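Local coordinates for protein aminotransferase class-III (Sphaerobacter thermophilus DSM 20745, PDB 6K8H) that belongs to the class-III aminotransferase family, whose members share the fold of pyridoxal-phosphate-dependent transaminases, and is also named an omega-transaminase, at residues B[8-13]-B[402-407]; B[56-59]-B[63-66]. All coordinates share one frame; numbering follows the deposited sequence.

Contact 1. Residues B[8-13]-B[402-407]; sequences GGNVYR and VHEALM
Asn10, in the N-terminal loop, comes closest to Met407 of helix 393-408, their CA atoms 6.6 Å apart, and a 3-10 turn at 11-13 carries Tyr12 and Arg13 toward the same helix. The Asn10 amide reaches the last turn of the helix: ND2 donates to the backbone O of Glu404 at 3.1 Å, with that oxygen in the amide plane, while OD1 rests 3.3 Å from CB of Met407 and accepts from NH2 of Arg64. Glu404 sends its CG anti to the backbone N (chi1 179°) and then bends at chi2, which swings the carboxylate back to the loop. The extended Arg13 grips it side-on: Arg13 NE donates to Glu404 OE2 at 2.8 Å and NH2 to its OE1 at 2.9 Å, each on the syn side, although the guanidinium and carboxylate planes are turned 45° apart. Tyr12 OH sits 3.2 Å above the centre of the guanidinium and shares water 2 with Glu404 OE1. Water 1 accepts from Asn10 ND2 and donates to Glu404 OE2. NH1 of Arg13 is bonded to the carbonyl of Ala42, so the arginine also reaches a neighbouring loop. With an arginine nitrogen and a water on each carboxylate oxygen, Glu404 is held against rotation and its negative charge is probably well stabilised, pinning the N-terminal loop to the helix by charge and hydrogen bonding far more than by apolar contact.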
loop_
_atom_site.group_PDB
_atom_site.type_symbol
_atom_site.label_atom_id
_atom_site.label_comp_id
_atom_site.label_asym_id
_atom_site.label_seq_id
_atom_site.Cartn_x
_atom_site.Cartn_y
_atom_site.Cartn_z
ATOM N N GLY B 8 32.702 5.217 -13.627
ATOM C CA GLY B 8 33.973 4.517 -13.638
ATOM C C GLY B 8 33.862 3.076 -14.110
ATOM O O GLY B 8 34.668 2.226 -13.733
ATOM N N GLY B 9 32.858 2.802 -14.939
ATOM C CA GLY B 9 32.685 1.491 -15.528
ATOM C C GLY B 9 32.147 0.414 -14.602
ATOM O O GLY B 9 32.719 -0.674 -14.536
ATOM N N ASN B 10 31.035 0.684 -13.906
ATOM C CA ASN B 10 30.317 -0.329 -13.124
ATOM C C ASN B 10 31.204 -1.030 -12.092
ATOM O O ASN B 10 31.292 -2.256 -12.047
ATOM C CB ASN B 10 29.669 -1.353 -14.060
ATOM C CG ASN B 10 28.561 -0.749 -14.886
ATOM O OD1 ASN B 10 27.852 0.142 -14.419
ATOM N ND2 ASN B 10 28.411 -1.210 -16.121
ATOM N N VAL B 11 31.877 -0.250 -11.246
ATOM C CA VAL B 11 32.806 -0.887 -10.318
ATOM C C VAL B 11 32.084 -1.751 -9.285
ATOM O O VAL B 11 32.702 -2.655 -8.706
ATOM C CB VAL B 11 33.704 0.162 -9.629
ATOM C CG1 VAL B 11 34.395 1.020 -10.670
ATOM C CG2 VAL B 11 32.905 1.033 -8.686
ATOM N N TYR B 12 30.777 -1.546 -9.082
ATOM C CA TYR B 12 30.046 -2.330 -8.086
ATOM C C TYR B 12 30.054 -3.815 -8.403
ATOM O O TYR B 12 29.843 -4.625 -7.496
ATOM C CB TYR B 12 28.593 -1.842 -7.967
ATOM C CG TYR B 12 27.667 -2.323 -9.074
ATOM C CD1 TYR B 12 27.606 -1.670 -10.303
ATOM C CD2 TYR B 12 26.844 -3.419 -8.882
ATOM C CE1 TYR B 12 26.755 -2.115 -11.312
ATOM C CE2 TYR B 12 25.998 -3.869 -9.878
ATOM C CZ TYR B 12 25.964 -3.224 -11.096
ATOM O OH TYR B 12 25.103 -3.679 -12.082
ATOM N N ARG B 13 30.282 -4.188 -9.666
ATOM C CA ARG B 13 30.334 -5.593 -10.058
ATOM C C ARG B 13 31.621 -6.293 -9.629
ATOM O O ARG B 13 31.693 -7.524 -9.719
ATOM C CB ARG B 13 30.182 -5.718 -11.575
ATOM C CG ARG B 13 28.892 -5.154 -12.159
ATOM C CD ARG B 13 28.533 -5.946 -13.386
ATOM N NE ARG B 13 27.275 -5.577 -14.037
ATOM C CZ ARG B 13 26.123 -6.222 -13.872
ATOM N NH1 ARG B 13 26.037 -7.256 -13.043
ATOM N NH2 ARG B 13 25.048 -5.836 -14.543
ATOM N N VAL B 402 23.558 -2.504 -24.450
ATOM C CA VAL B 402 23.441 -1.045 -24.439
ATOM C C VAL B 402 23.203 -0.545 -23.018
ATOM O O VAL B 402 23.807 0.443 -22.577
ATOM C CB VAL B 402 22.322 -0.588 -25.401
ATOM C CG1 VAL B 402 22.051 0.914 -25.259
ATOM C CG2 VAL B 402 22.690 -0.927 -26.836
ATOM N N HIS B 403 22.338 -1.234 -22.267
ATOM C CA HIS B 403 22.037 -0.810 -20.903
ATOM C C HIS B 403 23.269 -0.899 -20.006
ATOM O O HIS B 403 23.567 0.033 -19.250
ATOM C CB HIS B 403 20.890 -1.648 -20.338
ATOM C CG HIS B 403 20.628 -1.411 -18.884
ATOM N ND1 HIS B 403 21.143 -2.218 -17.893
ATOM C CD2 HIS B 403 19.914 -0.450 -18.254
ATOM C CE1 HIS B 403 20.754 -1.768 -16.714
ATOM N NE2 HIS B 403 20.003 -0.698 -16.904
ATOM N N GLU B 404 24.006 -2.015 -20.086
ATOM C CA GLU B 404 25.206 -2.168 -19.267
ATOM C C GLU B 404 26.252 -1.102 -19.600
ATOM O O GLU B 404 26.873 -0.519 -18.695
ATOM C CB GLU B 404 25.774 -3.580 -19.453
ATOM C CG GLU B 404 27.055 -3.872 -18.678
ATOM C CD GLU B 404 26.833 -4.072 -17.182
ATOM O OE1 GLU B 404 25.666 -4.081 -16.719
ATOM O OE2 GLU B 404 27.840 -4.227 -16.455
ATOM N N ALA B 405 26.445 -0.811 -20.892
ATOM C CA ALA B 405 27.398 0.235 -21.266
ATOM C C ALA B 405 26.952 1.600 -20.755
ATOM O O ALA B 405 27.770 2.378 -20.240
ATOM C CB ALA B 405 27.593 0.268 -22.782
ATOM N N LEU B 406 25.655 1.912 -20.889
ATOM C CA LEU B 406 25.152 3.174 -20.354
ATOM C C LEU B 406 25.422 3.266 -18.855
ATOM O O LEU B 406 25.896 4.296 -18.365
ATOM C CB LEU B 406 23.651 3.330 -20.648
ATOM C CG LEU B 406 23.269 3.717 -22.084
ATOM C CD1 LEU B 406 21.754 3.607 -22.316
ATOM C CD2 LEU B 406 23.775 5.125 -22.412
ATOM N N MET B 407 25.125 2.187 -18.117
ATOM C CA MET B 407 25.399 2.153 -16.682
ATOM C C MET B 407 26.857 2.463 -16.390
ATOM O O MET B 407 27.169 3.159 -15.417
ATOM C CB MET B 407 25.035 0.787 -16.095
ATOM C CG MET B 407 23.541 0.574 -15.875
ATOM S SD MET B 407 22.912 1.562 -14.499
ATOM C CE MET B 407 23.663 0.754 -13.077
HETATM O O HOH W 1 30.204 -3.386 -17.005
HETATM O O HOH W 2 25.260 -2.609 -14.480
#

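Contact 2. Residues B[56-59]-B[63-66]; sequences IVDA and ERLD
Arg64 reaches across to Asp58 in a salt bridge, NH1 to OD2 at 3.0 Å and nearly straight. The aspartate oxygen lies in the guanidinium plane, but the nitrogen approaches it from above the carboxylate, the two planes being 60° apart. Water 4 spans OD2 and NH2 beside this bond, and water 3 links NH1 to the backbone O of Ile56. Asp58 places its CG between its own backbone N and carbonyl carbon (chi1 78°), turning OD2 to the arginine while OD1 accepts from the backbone N of Glu62 in the turn. NE of Arg64 is taken up by the carbonyl of Met407. Between the strands, Ile56 and Arg64 form a hydrogen-bonded antiparallel pair, N to O 2.9 Å in both directions. At the adjoining non-hydrogen-bonded pair, Val57 and Glu63 run side by side, CG2 of the valine 4.0 Å from CG of the glutamate, whose OE1 is in a salt bridge with Arg52. On the Ile56 and Arg64 face, CG2 of Ile56 packs 3.9 Å from CB of Asp66, whose carboxylate is held by the backbone N of Asn69 and by His78. Phe412 borders this face, and Phe97 of the second subunit packs on Ile56. The whole is a twisted beta hairpin, the N-to-C directions of its short strands 144° apart, in the middle of a small mixed four-stranded sheet.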
loop_
_atom_site.group_PDB
_atom_site.type_symbol
_atom_site.label_atom_id
_atom_site.label_comp_id
_atom_site.label_asym_id
_atom_site.label_seq_id
_atom_site.Cartn_x
_atom_site.Cartn_y
_atom_site.Cartn_z
ATOM N N ILE B 56 22.305 10.221 -9.095
ATOM C CA ILE B 56 22.241 9.154 -8.101
ATOM C C ILE B 56 23.652 8.609 -7.872
ATOM O O ILE B 56 24.402 8.373 -8.829
ATOM C CB ILE B 56 21.255 8.040 -8.528
ATOM C CG1 ILE B 56 21.132 6.976 -7.445
ATOM C CG2 ILE B 56 21.655 7.395 -9.865
ATOM C CD1 ILE B 56 19.867 6.084 -7.596
ATOM N N VAL B 57 24.005 8.399 -6.601
ATOM C CA VAL B 57 25.335 7.970 -6.173
ATOM C C VAL B 57 25.198 6.620 -5.480
ATOM O O VAL B 57 24.445 6.492 -4.497
ATOM C CB VAL B 57 25.978 9.001 -5.229
ATOM C CG1 VAL B 57 27.396 8.578 -4.827
ATOM C CG2 VAL B 57 25.983 10.381 -5.869
ATOM N N ASP B 58 25.949 5.626 -5.967
ATOM C CA ASP B 58 25.816 4.288 -5.422
ATOM C C ASP B 58 26.820 4.072 -4.287
ATOM O O ASP B 58 27.664 4.926 -3.989
ATOM C CB ASP B 58 25.893 3.218 -6.545
ATOM C CG ASP B 58 27.307 2.897 -7.060
ATOM O OD1 ASP B 58 28.344 3.321 -6.495
ATOM O OD2 ASP B 58 27.358 2.178 -8.097
ATOM N N ALA B 59 26.668 2.930 -3.609
ATOM C CA ALA B 59 27.419 2.650 -2.391
ATOM C C ALA B 59 28.912 2.527 -2.662
ATOM O O ALA B 59 29.711 2.570 -1.719
ATOM C CB ALA B 59 26.879 1.376 -1.722
ATOM N N GLU B 63 28.811 7.763 -9.694
ATOM C CA GLU B 63 27.700 8.679 -9.912
ATOM C C GLU B 63 27.133 8.518 -11.312
ATOM O O GLU B 63 27.877 8.386 -12.287
ATOM C CB GLU B 63 28.142 10.126 -9.695
ATOM C CG GLU B 63 29.032 10.301 -8.494
ATOM C CD GLU B 63 29.172 11.751 -8.073
ATOM O OE1 GLU B 63 28.952 12.647 -8.924
ATOM O OE2 GLU B 63 29.494 11.989 -6.888
ATOM N N ARG B 64 25.808 8.544 -11.416
ATOM C CA ARG B 64 25.162 8.444 -12.715
ATOM C C ARG B 64 24.028 9.459 -12.789
ATOM O O ARG B 64 23.407 9.789 -11.776
ATOM C CB ARG B 64 24.620 7.026 -12.972
ATOM C CG ARG B 64 25.644 5.891 -12.815
ATOM C CD ARG B 64 24.971 4.504 -12.872
ATOM N NE ARG B 64 25.957 3.412 -12.863
ATOM C CZ ARG B 64 26.424 2.810 -11.767
ATOM N NH1 ARG B 64 25.997 3.176 -10.562
ATOM N NH2 ARG B 64 27.314 1.820 -11.873
ATOM N N LEU B 65 23.754 9.952 -13.992
ATOM C CA LEU B 65 22.543 10.740 -14.195
ATOM C C LEU B 65 21.332 9.817 -14.125
ATOM O O LEU B 65 21.291 8.783 -14.803
ATOM C CB LEU B 65 22.589 11.456 -15.543
ATOM C CG LEU B 65 23.541 12.652 -15.644
ATOM C CD1 LEU B 65 23.595 13.141 -17.075
ATOM C CD2 LEU B 65 23.089 13.769 -14.704
ATOM N N ASP B 66 20.348 10.177 -13.299
ATOM C CA ASP B 66 19.228 9.287 -12.984
ATOM C C ASP B 66 18.083 9.558 -13.957
ATOM O O ASP B 66 17.419 10.597 -13.866
ATOM C CB ASP B 66 18.768 9.480 -11.540
ATOM C CG ASP B 66 17.806 8.393 -11.070
ATOM O OD1 ASP B 66 17.180 7.727 -11.919
ATOM O OD2 ASP B 66 17.668 8.196 -9.838
HETATM O O HOH W 3 25.133 5.499 -9.396
HETATM O O HOH W 4 29.277 1.199 -9.811
#

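How the contacts relate
From the N terminus, residues 8-13 come first and meet helix 393-408 only near the end of the chain: contact 1 closes a loop of 388 residues by bringing the two together. Contact 2 is nested inside it and closes only the short turn between strands 55-58 and 63-66. The centres lie 11 Å apart, and Arg64 connects them: this one arginine of the hairpin reaches both partners of contact 1, the N-terminal loop and the helix. Together the contacts tie the N-terminal loop, the small mixed sheet and helix 393-408, from which the chain runs on into strand 411-412 of that sheet.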